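Local atomic coordinates of acyl-coenzyme A oxidase acox-1.2 (Caenorhabditis elegans, PDB entry 5K3J), a protein that catalyses the FAD-dependent first step of peroxisomal beta-oxidation of ascaroside pheromone precursors, desaturating the CoA thioesters of ascarosides with a five-carbon omega side chain. Residues G321-D324 and E329-V332; R341-L346 and E595-N600; G408-S413 and E628-W633. One frame throughout, in Å; residues are numbered along the deposited sequence.

Overall arrangement
Along the chain from the N terminus, contact 1 comes first and closes a tight loop, with just four residues between its segments, in the connection from helix 287-315 to helix 336-340. Contact 2 opens next, at the start of helix 343-363, and reaches over 248 residues to the end of helix 581-597. Contact 3 begins inside that span, in the loop after helix 379-405, and ends beyond it on helix 626-636, so contacts 2 and 3 cross. Both tie the C-alpha1 region to helices of the C-terminal part of the chain. FAD lies at all three, and contact 2 adds ATP at its first segment.

Contact 1 of 3, residues G321-D324 and E329-V332; sequences GHLD and EVKV. With FAD (flavin-adenine dinucleotide), chain G.
Gly321 and Val330 bridge the two limbs of an irregular loop that doubles back between helices 287-315 and 336-340 of the acyl-CoA oxidase fold. Val330 N donates to Gly321 O at 3.1 Å with an N-H...O angle of 159°. The limbs come closest at His322 and Glu329, whose CA atoms are 5.1 Å apart. Gly321 has a phi of 87° and an extended psi, and glycine suits it doubly: no CB presses on the preceding carbonyl oxygen, and none crowds N6A of the FAD adenine.

Glu329 lays its aliphatic part over one face of the His322 imidazole, a CH-pi contact in which CG sits 4.3 Å from the ring centroid, displaced toward the rim. The carboxylate is turned 39° from the ring plane; CG packs within the loop while OE1 hydrogen-bonds His154 NE2 of the second subunit. One residue further along each limb, Leu323 meets the branches of Val330. Val330 CG2, anti to its own backbone nitrogen, approaches Leu323 CD1 at 3.7 Å, while CG1 lies near Leu323 CG. Compact apolar side chains fit this partly exposed corner. Farther along, the chain arrives at the cofactor, where Val332 CG1 touches the ribose oxygen O4B of FAD at 3.5 Å.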
loop_
_atom_site.group_PDB
_atom_site.type_symbol
_atom_site.label_atom_id
_atom_site.label_comp_id
_atom_site.label_asym_id
_atom_site.label_seq_id
_atom_site.Cartn_x
_atom_site.Cartn_y
_atom_site.Cartn_z
ATOM N N GLY A 321 23.619 -12.557 0.576
ATOM C CA GLY A 321 24.591 -12.019 -0.357
ATOM C C GLY A 321 25.958 -11.937 0.288
ATOM O O GLY A 321 26.097 -12.167 1.487
ATOM N N HIS A 322 26.968 -11.606 -0.507
ATOM C CA HIS A 322 28.333 -11.480 -0.006
ATOM C C HIS A 322 28.902 -10.090 -0.274
ATOM O O HIS A 322 28.635 -9.490 -1.315
ATOM C CB HIS A 322 29.241 -12.542 -0.639
ATOM C CG HIS A 322 29.057 -13.918 -0.075
ATOM N ND1 HIS A 322 29.640 -14.320 1.107
ATOM C CD2 HIS A 322 28.372 -14.987 -0.541
ATOM C CE1 HIS A 322 29.314 -15.577 1.350
ATOM N NE2 HIS A 322 28.545 -16.006 0.366
ATOM N N LEU A 323 29.678 -9.577 0.675
ATOM C CA LEU A 323 30.455 -8.364 0.445
ATOM C C LEU A 323 31.904 -8.739 0.139
ATOM O O LEU A 323 32.167 -9.503 -0.792
ATOM C CB LEU A 323 30.379 -7.424 1.648
ATOM C CG LEU A 323 29.172 -6.483 1.670
ATOM C CD1 LEU A 323 29.256 -5.513 2.840
ATOM C CD2 LEU A 323 29.063 -5.731 0.349
ATOM N N ASP A 324 32.839 -8.200 0.919
ATOM C CA ASP A 324 34.255 -8.520 0.757
ATOM C C ASP A 324 34.552 -9.935 1.248
ATOM O O ASP A 324 34.932 -10.802 0.459
ATOM C CB ASP A 324 35.129 -7.504 1.500
ATOM C CG ASP A 324 35.631 -6.395 0.593
ATOM O OD1 ASP A 324 35.817 -6.657 -0.614
ATOM O OD2 ASP A 324 35.843 -5.265 1.082
ATOM N N GLU A 329 27.752 -14.882 4.912
ATOM C CA GLU A 329 26.964 -13.840 4.259
ATOM C C GLU A 329 26.891 -12.580 5.118
ATOM O O GLU A 329 27.009 -12.648 6.342
ATOM C CB GLU A 329 25.556 -14.348 3.949
ATOM C CG GLU A 329 25.507 -15.432 2.883
ATOM C CD GLU A 329 24.137 -16.072 2.766
ATOM O OE1 GLU A 329 23.705 -16.735 3.732
ATOM O OE2 GLU A 329 23.493 -15.912 1.708
ATOM N N VAL A 330 26.695 -11.433 4.474
ATOM C CA VAL A 330 26.602 -10.165 5.188
ATOM C C VAL A 330 25.168 -9.857 5.615
ATOM O O VAL A 330 24.211 -10.256 4.950
ATOM C CB VAL A 330 27.144 -8.994 4.320
ATOM C CG1 VAL A 330 26.219 -8.709 3.138
ATOM C CG2 VAL A 330 27.341 -7.740 5.156
ATOM N N LYS A 331 25.027 -9.159 6.737
ATOM C CA LYS A 331 23.734 -8.626 7.151
ATOM C C LYS A 331 23.208 -7.663 6.084
ATOM O O LYS A 331 23.948 -6.811 5.590
ATOM C CB LYS A 331 23.848 -7.914 8.500
ATOM C CG LYS A 331 24.290 -8.808 9.660
ATOM C CD LYS A 331 24.348 -8.020 10.963
ATOM C CE LYS A 331 24.770 -8.885 12.137
ATOM N NZ LYS A 331 24.701 -8.123 13.412
ATOM N N VAL A 332 21.932 -7.800 5.729
ATOM C CA VAL A 332 21.354 -7.015 4.640
ATOM C C VAL A 332 21.260 -5.537 4.992
ATOM O O VAL A 332 21.141 -4.691 4.110
ATOM C CB VAL A 332 19.953 -7.529 4.252
ATOM C CG1 VAL A 332 20.058 -8.875 3.550
ATOM C CG2 VAL A 332 19.062 -7.616 5.480
HETATM P PA FAD G . 16.110 -10.993 0.550
HETATM O O1A FAD G . 17.055 -11.596 -0.491
HETATM O O2A FAD G . 16.403 -11.571 1.903
HETATM O O5B FAD G . 16.313 -9.390 0.596
HETATM C C5B FAD G . 15.681 -8.650 1.654
HETATM C C4B FAD G . 16.309 -7.225 1.692
HETATM O O4B FAD G . 17.606 -7.317 1.605
HETATM C C3B FAD G . 15.859 -6.417 0.470
HETATM O O3B FAD G . 15.661 -5.139 0.813
HETATM C C2B FAD G . 17.053 -6.522 -0.521
HETATM O O2B FAD G . 17.131 -5.285 -1.365
HETATM C C1B FAD G . 18.078 -6.595 0.248
HETATM N N9A FAD G . 19.118 -7.360 -0.367
HETATM C C8A FAD G . 19.300 -8.690 -0.275
HETATM N N7A FAD G . 20.402 -9.009 -1.002
HETATM C C5A FAD G . 20.898 -7.859 -1.543
HETATM C C6A FAD G . 21.997 -7.616 -2.360
HETATM N N6A FAD G . 23.012 -8.426 -2.944
HETATM N N1A FAD G . 22.269 -6.374 -2.758
HETATM C C2A FAD G . 21.472 -5.340 -2.364
HETATM N N3A FAD G . 20.397 -5.576 -1.564
HETATM C C4A FAD G . 20.117 -6.844 -1.157
HETATM N N1 FAD G . 9.788 -18.822 -3.998
HETATM C C2 FAD G . 9.755 -20.104 -4.694
HETATM O O2 FAD G . 10.772 -20.756 -4.809
HETATM N N3 FAD G . 8.498 -20.606 -5.255
HETATM C C4 FAD G . 7.313 -19.849 -5.123
HETATM O O4 FAD G . 6.243 -20.277 -5.601
HETATM C C4X FAD G . 7.343 -18.541 -4.413
HETATM N N5 FAD G . 6.134 -17.762 -4.275
HETATM C C5X FAD G . 6.167 -16.480 -3.577
HETATM C C6 FAD G . 4.989 -15.725 -3.445
HETATM C C7 FAD G . 5.018 -14.487 -2.774
HETATM C C7M FAD G . 3.624 -13.852 -2.754
HETATM C C8 FAD G . 6.217 -14.007 -2.237
HETATM C C8M FAD G . 6.349 -12.687 -1.497
HETATM C C9 FAD G . 7.403 -14.759 -2.366
HETATM C C9A FAD G . 7.380 -15.995 -3.036
HETATM N N10 FAD G . 8.617 -16.786 -3.178
HETATM C C10 FAD G . 8.586 -18.048 -3.860
HETATM C "C1'" FAD G . 9.892 -16.296 -2.610
HETATM C "C2'" FAD G . 10.470 -15.168 -3.460
HETATM O "O2'" FAD G . 10.795 -15.655 -4.715
HETATM C "C3'" FAD G . 11.712 -14.662 -2.781
HETATM O "O3'" FAD G . 11.388 -14.244 -1.479
HETATM C "C4'" FAD G . 12.289 -13.504 -3.550
HETATM O "O4'" FAD G . 12.703 -13.947 -4.821
HETATM C "C5'" FAD G . 13.476 -12.955 -2.788
HETATM O "O5'" FAD G . 13.069 -12.675 -1.456
HETATM P P FAD G . 14.128 -12.780 -0.261
HETATM O O1P FAD G . 13.464 -13.458 0.941
HETATM O O2P FAD G . 15.316 -13.578 -0.690
HETATM O O3P FAD G . 14.605 -11.331 0.140
#

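Contact 2 of 3, residues R341-L346 and E595-N600; sequences RLFPSL and EKIRPN. With ATP (adenosine-5'-triphosphate), chain H.
With CG of Phe343 anti to its carbonyl carbon (chi1 -65°) and Ile597 CG2 anti to its own backbone nitrogen, the aromatic ring and the methyl branch are brought together where the start of helix 343-363 passes the end of helix 581-597. Ile597 CG2 stands over the centre of one ring face, 3.8 Å from the centroid and 11° off the normal, a well-formed CH-pi contact. The two side chains run past each other in opposite directions, and CG1 of Ile597 leads away from the ring. Farther out, Phe343 CE2 comes obliquely to Arg598 CA at 3.7 Å, so the ring bears on backbone as well as side chain just where the second helix ends.

Leu342 is at the N-cap position, and its carbonyl oxygen accepts Leu346 N at 3.2 Å; Pro344 fits the first turn, where a missing N-H costs no helical bond. At the other end Asn600 N returns to Ile597 O at 2.7 Å. Arg598 bends at chi2 and carries its guanidinium away from the ring, to salt bridges with Glu17 and Asp334. Leu561 and Ala601 also pack against Phe343.

Arg341, just before the N-cap, faces the nucleotides instead. Its CB lies 3.4 Å from ATP O2', and ATP C2 meets the edge of its guanidinium, with NH2 at 3.5 Å. The chemistry thus divides along the first segment. A van der Waals and CH-pi contact of the Phe343 ring joins the two helices, whereas the adjoining arginine is gripped by polar partners: NE hydrogen-bonds Gln402 OE1, which is itself hydrogen-bonded to ATP, and NH1 hydrogen-bonds O3B of FAD. Held at two of its nitrogens, the guanidinium probably has its orientation coupled to both nucleotides.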
loop_
_atom_site.group_PDB
_atom_site.type_symbol
_atom_site.label_atom_id
_atom_site.label_comp_id
_atom_site.label_asym_id
_atom_site.label_seq_id
_atom_site.Cartn_x
_atom_site.Cartn_y
_atom_site.Cartn_z
ATOM N N ARG A 341 16.501 2.682 1.952
ATOM C CA ARG A 341 15.063 2.444 1.916
ATOM C C ARG A 341 14.491 2.357 3.328
ATOM O O ARG A 341 13.291 2.149 3.510
ATOM C CB ARG A 341 14.748 1.168 1.128
ATOM C CG ARG A 341 14.880 -0.129 1.915
ATOM C CD ARG A 341 14.833 -1.335 0.987
ATOM N NE ARG A 341 13.855 -1.152 -0.079
ATOM C CZ ARG A 341 13.521 -2.083 -0.965
ATOM N NH1 ARG A 341 14.085 -3.284 -0.921
ATOM N NH2 ARG A 341 12.618 -1.808 -1.898
ATOM N N LEU A 342 15.353 2.538 4.324
ATOM C CA LEU A 342 14.957 2.399 5.722
ATOM C C LEU A 342 15.174 3.666 6.543
ATOM O O LEU A 342 14.239 4.180 7.149
ATOM C CB LEU A 342 15.720 1.240 6.370
ATOM C CG LEU A 342 14.926 -0.024 6.708
ATOM C CD1 LEU A 342 13.956 -0.350 5.594
ATOM C CD2 LEU A 342 15.863 -1.200 6.969
ATOM N N PHE A 343 16.409 4.158 6.557
ATOM C CA PHE A 343 16.804 5.256 7.445
ATOM C C PHE A 343 16.107 6.611 7.209
ATOM O O PHE A 343 15.838 7.323 8.177
ATOM C CB PHE A 343 18.323 5.461 7.375
ATOM C CG PHE A 343 19.119 4.304 7.904
ATOM C CD1 PHE A 343 18.516 3.312 8.659
ATOM C CD2 PHE A 343 20.477 4.217 7.652
ATOM C CE1 PHE A 343 19.252 2.252 9.143
ATOM C CE2 PHE A 343 21.217 3.161 8.137
ATOM C CZ PHE A 343 20.604 2.177 8.882
ATOM N N PRO A 344 15.842 6.991 5.942
ATOM C CA PRO A 344 15.094 8.244 5.768
ATOM C C PRO A 344 13.708 8.204 6.408
ATOM O O PRO A 344 13.257 9.208 6.962
ATOM C CB PRO A 344 14.978 8.377 4.250
ATOM C CG PRO A 344 16.170 7.657 3.727
ATOM C CD PRO A 344 16.382 6.500 4.660
ATOM N N SER A 345 13.044 7.055 6.328
ATOM C CA SER A 345 11.760 6.883 6.996
ATOM C C SER A 345 11.949 7.013 8.499
ATOM O O SER A 345 11.112 7.584 9.198
ATOM C CB SER A 345 11.144 5.527 6.652
ATOM O OG SER A 345 11.003 5.370 5.249
ATOM N N LEU A 346 13.064 6.476 8.983
ATOM C CA LEU A 346 13.428 6.579 10.390
ATOM C C LEU A 346 13.654 8.034 10.781
ATOM O O LEU A 346 13.363 8.440 11.903
ATOM C CB LEU A 346 14.678 5.748 10.688
ATOM C CG LEU A 346 15.119 5.719 12.149
ATOM C CD1 LEU A 346 14.003 5.169 13.022
ATOM C CD2 LEU A 346 16.396 4.906 12.317
ATOM N N GLU A 595 25.604 5.825 6.252
ATOM C CA GLU A 595 26.721 5.090 6.828
ATOM C C GLU A 595 26.981 5.501 8.272
ATOM O O GLU A 595 27.434 4.694 9.082
ATOM C CB GLU A 595 27.984 5.299 5.990
ATOM C CG GLU A 595 28.215 4.233 4.932
ATOM C CD GLU A 595 27.261 4.346 3.762
ATOM O OE1 GLU A 595 26.420 3.437 3.593
ATOM O OE2 GLU A 595 27.361 5.335 3.005
ATOM N N LYS A 596 26.688 6.757 8.592
ATOM C CA LYS A 596 26.931 7.264 9.936
ATOM C C LYS A 596 25.865 6.782 10.920
ATOM O O LYS A 596 26.164 6.514 12.084
ATOM C CB LYS A 596 26.988 8.791 9.932
ATOM C CG LYS A 596 28.112 9.364 10.782
ATOM C CD LYS A 596 27.960 10.865 10.949
ATOM C CE LYS A 596 29.253 11.505 11.432
ATOM N NZ LYS A 596 29.073 12.958 11.712
ATOM N N ILE A 597 24.627 6.670 10.445
ATOM C CA ILE A 597 23.505 6.207 11.264
ATOM C C ILE A 597 23.589 4.708 11.545
ATOM O O ILE A 597 23.335 4.263 12.667
ATOM C CB ILE A 597 22.148 6.511 10.582
ATOM C CG1 ILE A 597 21.780 7.983 10.750
ATOM C CG2 ILE A 597 21.035 5.639 11.149
ATOM C CD1 ILE A 597 21.632 8.409 12.181
ATOM N N ARG A 598 23.968 3.954 10.513
ATOM C CA ARG A 598 23.977 2.485 10.506
ATOM C C ARG A 598 24.281 1.763 11.836
ATOM O O ARG A 598 23.541 0.851 12.209
ATOM C CB ARG A 598 24.962 1.999 9.431
ATOM C CG ARG A 598 25.405 0.547 9.586
ATOM C CD ARG A 598 24.288 -0.432 9.258
ATOM N NE ARG A 598 24.693 -1.819 9.481
ATOM C CZ ARG A 598 24.504 -2.479 10.620
ATOM N NH1 ARG A 598 23.912 -1.881 11.648
ATOM N NH2 ARG A 598 24.906 -3.737 10.734
ATOM N N PRO A 599 25.357 2.147 12.553
ATOM C CA PRO A 599 25.614 1.386 13.784
ATOM C C PRO A 599 24.595 1.653 14.895
ATOM O O PRO A 599 24.433 0.814 15.780
ATOM C CB PRO A 599 27.010 1.856 14.199
ATOM C CG PRO A 599 27.145 3.209 13.605
ATOM C CD PRO A 599 26.405 3.157 12.306
ATOM N N ASN A 600 23.916 2.796 14.843
ATOM C CA ASN A 600 22.893 3.133 15.831
ATOM C C ASN A 600 21.497 2.659 15.437
ATOM O O ASN A 600 20.539 2.851 16.184
ATOM C CB ASN A 600 22.858 4.643 16.063
ATOM C CG ASN A 600 23.870 5.102 17.090
ATOM O OD1 ASN A 600 24.105 4.430 18.094
ATOM N ND2 ASN A 600 24.474 6.261 16.847
HETATM P PG ATP H . 14.102 8.624 -8.460
HETATM O O1G ATP H . 14.004 10.082 -8.832
HETATM O O2G ATP H . 15.520 8.119 -8.320
HETATM O O3G ATP H . 13.183 7.703 -9.230
HETATM P PB ATP H . 14.199 9.498 -5.809
HETATM O O1B ATP H . 13.067 10.123 -5.027
HETATM O O2B ATP H . 15.242 10.382 -6.448
HETATM O O3B ATP H . 13.562 8.556 -6.947
HETATM P PA ATP H . 14.828 6.872 -4.866
HETATM O O1A ATP H . 14.704 6.358 -6.278
HETATM O O2A ATP H . 15.905 6.289 -3.984
HETATM O O3A ATP H . 14.948 8.480 -4.805
HETATM O "O5'" ATP H . 13.418 6.625 -4.132
HETATM C "C5'" ATP H . 13.349 6.653 -2.709
HETATM C "C4'" ATP H . 12.577 5.437 -2.227
HETATM O "O4'" ATP H . 11.871 4.837 -3.315
HETATM C "C3'" ATP H . 13.534 4.394 -1.678
HETATM O "O3'" ATP H . 13.116 3.998 -0.370
HETATM C "C2'" ATP H . 13.409 3.205 -2.604
HETATM O "O2'" ATP H . 13.405 1.991 -1.854
HETATM C "C1'" ATP H . 12.068 3.421 -3.284
HETATM N N9 ATP H . 12.009 2.807 -4.639
HETATM C C8 ATP H . 12.330 3.389 -5.813
HETATM N N7 ATP H . 12.143 2.529 -6.848
HETATM C C5 ATP H . 11.690 1.370 -6.339
HETATM C C6 ATP H . 11.291 0.048 -6.881
HETATM N N6 ATP H . 11.340 -0.216 -8.210
HETATM N N1 ATP H . 10.873 -0.890 -6.005
HETATM C C2 ATP H . 10.818 -0.644 -4.683
HETATM N N3 ATP H . 11.164 0.530 -4.123
HETATM C C4 ATP H . 11.601 1.561 -4.885
#

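Contact 3 of 3, residues G408-S413 and E628-W633; sequences GGHGYS and ENLFKW. With FAD (flavin-adenine dinucleotide), chain G.
His410 lays one imidazole face against Leu630 CD2, which stands over the centre of the ring, 3.8 Å from the centroid. The histidine belongs to a glycine-rich turn, 408-413, of the acyl-CoA oxidase fold; helix 626-636 supplies the leucine. A flat ring suits a single methyl in CH-pi contact, and its polar edge remains usable: NE2 hydrogen-bonds the carbonyl oxygen of Leu152 in the second subunit. Beside this pair Ser413 OG, anti to its backbone nitrogen (chi1 179°), approaches Trp633 CZ3 obliquely at 3.7 Å. That small hydroxyl fits next to the broad indole and is also hydrogen-bonded to the backbone of Ala415.

The turn's other side is made for the cofactor. Backbone hydrogen bonds from Gly411 N to Gly408 O and from Tyr412 N to Gly409 O keep it compact. Gly408 takes a positive phi of 64°, and with Gly409 it lets the pyrophosphate and ribityl chain lie directly on the backbone, where a CB would collide with O3P or O3'. Gly409 N donates to FAD O1P at 3.3 Å. Tyr412 turns its ring face to the flavin's dimethylbenzene end, with FAD C7M 3.8 Å from its CE2.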
loop_
_atom_site.group_PDB
_atom_site.type_symbol
_atom_site.label_atom_id
_atom_site.label_comp_id
_atom_site.label_asym_id
_atom_site.label_seq_id
_atom_site.Cartn_x
_atom_site.Cartn_y
_atom_site.Cartn_z
ATOM N N GLY A 408 12.041 -8.583 2.614
ATOM C CA GLY A 408 11.950 -9.465 1.466
ATOM C C GLY A 408 10.711 -10.331 1.541
ATOM O O GLY A 408 9.679 -9.896 2.057
ATOM N N GLY A 409 10.825 -11.557 1.036
ATOM C CA GLY A 409 9.735 -12.515 1.034
ATOM C C GLY A 409 8.966 -12.586 2.338
ATOM O O GLY A 409 7.743 -12.494 2.340
ATOM N N HIS A 410 9.682 -12.711 3.452
ATOM C CA HIS A 410 9.038 -12.866 4.756
ATOM C C HIS A 410 8.239 -11.638 5.196
ATOM O O HIS A 410 7.396 -11.730 6.088
ATOM C CB HIS A 410 10.080 -13.204 5.821
ATOM C CG HIS A 410 10.690 -14.561 5.655
ATOM N ND1 HIS A 410 9.940 -15.689 5.405
ATOM C CD2 HIS A 410 11.980 -14.968 5.705
ATOM C CE1 HIS A 410 10.742 -16.734 5.307
ATOM N NE2 HIS A 410 11.984 -16.325 5.487
ATOM N N GLY A 411 8.504 -10.492 4.577
ATOM C CA GLY A 411 7.754 -9.283 4.873
ATOM C C GLY A 411 6.300 -9.403 4.449
ATOM O O GLY A 411 5.415 -8.769 5.028
ATOM N N TYR A 412 6.060 -10.229 3.436
ATOM C CA TYR A 412 4.727 -10.441 2.890
ATOM C C TYR A 412 3.888 -11.312 3.822
ATOM O O TYR A 412 2.656 -11.295 3.773
ATOM C CB TYR A 412 4.836 -11.079 1.508
ATOM C CG TYR A 412 3.579 -10.982 0.683
ATOM C CD1 TYR A 412 3.273 -9.821 -0.014
ATOM C CD2 TYR A 412 2.704 -12.055 0.588
ATOM C CE1 TYR A 412 2.124 -9.729 -0.775
ATOM C CE2 TYR A 412 1.554 -11.973 -0.168
ATOM C CZ TYR A 412 1.266 -10.808 -0.850
ATOM O OH TYR A 412 0.120 -10.717 -1.609
ATOM N N SER A 413 4.566 -12.075 4.673
ATOM C CA SER A 413 3.891 -12.911 5.653
ATOM C C SER A 413 3.309 -12.056 6.770
ATOM O O SER A 413 3.815 -10.972 7.067
ATOM C CB SER A 413 4.850 -13.949 6.234
ATOM O OG SER A 413 4.205 -14.756 7.208
ATOM N N GLU A 628 14.012 -19.423 14.382
ATOM C CA GLU A 628 13.527 -20.423 15.325
ATOM C C GLU A 628 12.036 -20.248 15.586
ATOM O O GLU A 628 11.280 -21.219 15.592
ATOM C CB GLU A 628 14.300 -20.342 16.642
ATOM C CG GLU A 628 13.733 -21.216 17.750
ATOM C CD GLU A 628 14.320 -20.885 19.109
ATOM O OE1 GLU A 628 13.535 -20.608 20.040
ATOM O OE2 GLU A 628 15.563 -20.901 19.249
ATOM N N ASN A 629 11.622 -19.001 15.789
ATOM C CA ASN A 629 10.235 -18.697 16.121
ATOM C C ASN A 629 9.334 -18.526 14.898
ATOM O O ASN A 629 8.117 -18.691 14.999
ATOM C CB ASN A 629 10.168 -17.438 16.990
ATOM C CG ASN A 629 10.628 -17.686 18.416
ATOM O OD1 ASN A 629 9.872 -18.199 19.241
ATOM N ND2 ASN A 629 11.870 -17.321 18.712
ATOM N N LEU A 630 9.921 -18.197 13.750
ATOM C CA LEU A 630 9.149 -18.084 12.513
ATOM C C LEU A 630 8.590 -19.449 12.139
ATOM O O LEU A 630 7.458 -19.568 11.673
ATOM C CB LEU A 630 10.006 -17.531 11.372
ATOM C CG LEU A 630 9.283 -17.264 10.046
ATOM C CD1 LEU A 630 8.067 -16.396 10.283
ATOM C CD2 LEU A 630 10.215 -16.604 9.048
ATOM N N PHE A 631 9.400 -20.478 12.363
ATOM C CA PHE A 631 8.998 -21.856 12.120
ATOM C C PHE A 631 7.866 -22.258 13.063
ATOM O O PHE A 631 6.823 -22.736 12.615
ATOM C CB PHE A 631 10.196 -22.790 12.285
ATOM C CG PHE A 631 9.893 -24.226 11.988
ATOM C CD1 PHE A 631 9.272 -24.583 10.804
ATOM C CD2 PHE A 631 10.253 -25.222 12.879
ATOM C CE1 PHE A 631 8.998 -25.901 10.524
ATOM C CE2 PHE A 631 9.986 -26.543 12.600
ATOM C CZ PHE A 631 9.357 -26.882 11.421
ATOM N N LYS A 632 8.079 -22.052 14.363
ATOM C CA LYS A 632 7.072 -22.333 15.387
ATOM C C LYS A 632 5.742 -21.661 15.064
ATOM O O LYS A 632 4.673 -22.254 15.235
ATOM C CB LYS A 632 7.558 -21.868 16.761
ATOM C CG LYS A 632 8.565 -22.791 17.422
ATOM C CD LYS A 632 8.987 -22.235 18.775
ATOM C CE LYS A 632 9.909 -23.185 19.525
ATOM N NZ LYS A 632 10.548 -22.522 20.698
ATOM N N TRP A 633 5.822 -20.422 14.586
ATOM C CA TRP A 633 4.637 -19.651 14.229
ATOM C C TRP A 633 3.861 -20.325 13.100
ATOM O O TRP A 633 2.670 -20.605 13.233
ATOM C CB TRP A 633 5.042 -18.238 13.821
ATOM C CG TRP A 633 3.890 -17.339 13.515
ATOM C CD1 TRP A 633 3.141 -16.636 14.414
ATOM C CD2 TRP A 633 3.354 -17.038 12.224
ATOM N NE1 TRP A 633 2.171 -15.920 13.764
ATOM C CE2 TRP A 633 2.281 -16.147 12.417
ATOM C CE3 TRP A 633 3.677 -17.434 10.922
ATOM C CZ2 TRP A 633 1.530 -15.645 11.362
ATOM C CZ3 TRP A 633 2.926 -16.937 9.874
ATOM C CH2 TRP A 633 1.865 -16.052 10.100
HETATM P PA FAD G . 16.110 -10.993 0.550
HETATM O O1A FAD G . 17.055 -11.596 -0.491
HETATM O O2A FAD G . 16.403 -11.571 1.903
HETATM O O5B FAD G . 16.313 -9.390 0.596
HETATM C C5B FAD G . 15.681 -8.650 1.654
HETATM C C4B FAD G . 16.309 -7.225 1.692
HETATM O O4B FAD G . 17.606 -7.317 1.605
HETATM C C3B FAD G . 15.859 -6.417 0.470
HETATM O O3B FAD G . 15.661 -5.139 0.813
HETATM C C2B FAD G . 17.053 -6.522 -0.521
HETATM O O2B FAD G . 17.131 -5.285 -1.365
HETATM C C1B FAD G . 18.078 -6.595 0.248
HETATM N N9A FAD G . 19.118 -7.360 -0.367
HETATM C C8A FAD G . 19.300 -8.690 -0.275
HETATM N N7A FAD G . 20.402 -9.009 -1.002
HETATM C C5A FAD G . 20.898 -7.859 -1.543
HETATM C C6A FAD G . 21.997 -7.616 -2.360
HETATM N N6A FAD G . 23.012 -8.426 -2.944
HETATM N N1A FAD G . 22.269 -6.374 -2.758
HETATM C C2A FAD G . 21.472 -5.340 -2.364
HETATM N N3A FAD G . 20.397 -5.576 -1.564
HETATM C C4A FAD G . 20.117 -6.844 -1.157
HETATM N N1 FAD G . 9.788 -18.822 -3.998
HETATM C C2 FAD G . 9.755 -20.104 -4.694
HETATM O O2 FAD G . 10.772 -20.756 -4.809
HETATM N N3 FAD G . 8.498 -20.606 -5.255
HETATM C C4 FAD G . 7.313 -19.849 -5.123
HETATM O O4 FAD G . 6.243 -20.277 -5.601
HETATM C C4X FAD G . 7.343 -18.541 -4.413
HETATM N N5 FAD G . 6.134 -17.762 -4.275
HETATM C C5X FAD G . 6.167 -16.480 -3.577
HETATM C C6 FAD G . 4.989 -15.725 -3.445
HETATM C C7 FAD G . 5.018 -14.487 -2.774
HETATM C C7M FAD G . 3.624 -13.852 -2.754
HETATM C C8 FAD G . 6.217 -14.007 -2.237
HETATM C C8M FAD G . 6.349 -12.687 -1.497
HETATM C C9 FAD G . 7.403 -14.759 -2.366
HETATM C C9A FAD G . 7.380 -15.995 -3.036
HETATM N N10 FAD G . 8.617 -16.786 -3.178
HETATM C C10 FAD G . 8.586 -18.048 -3.860
HETATM C "C1'" FAD G . 9.892 -16.296 -2.610
HETATM C "C2'" FAD G . 10.470 -15.168 -3.460
HETATM O "O2'" FAD G . 10.795 -15.655 -4.715
HETATM C "C3'" FAD G . 11.712 -14.662 -2.781
HETATM O "O3'" FAD G . 11.388 -14.244 -1.479
HETATM C "C4'" FAD G . 12.289 -13.504 -3.550
HETATM O "O4'" FAD G . 12.703 -13.947 -4.821
HETATM C "C5'" FAD G . 13.476 -12.955 -2.788
HETATM O "O5'" FAD G . 13.069 -12.675 -1.456
HETATM P P FAD G . 14.128 -12.780 -0.261
HETATM O O1P FAD G . 13.464 -13.458 0.941
HETATM O O2P FAD G . 15.316 -13.578 -0.690
HETATM O O3P FAD G . 14.605 -11.331 0.140
#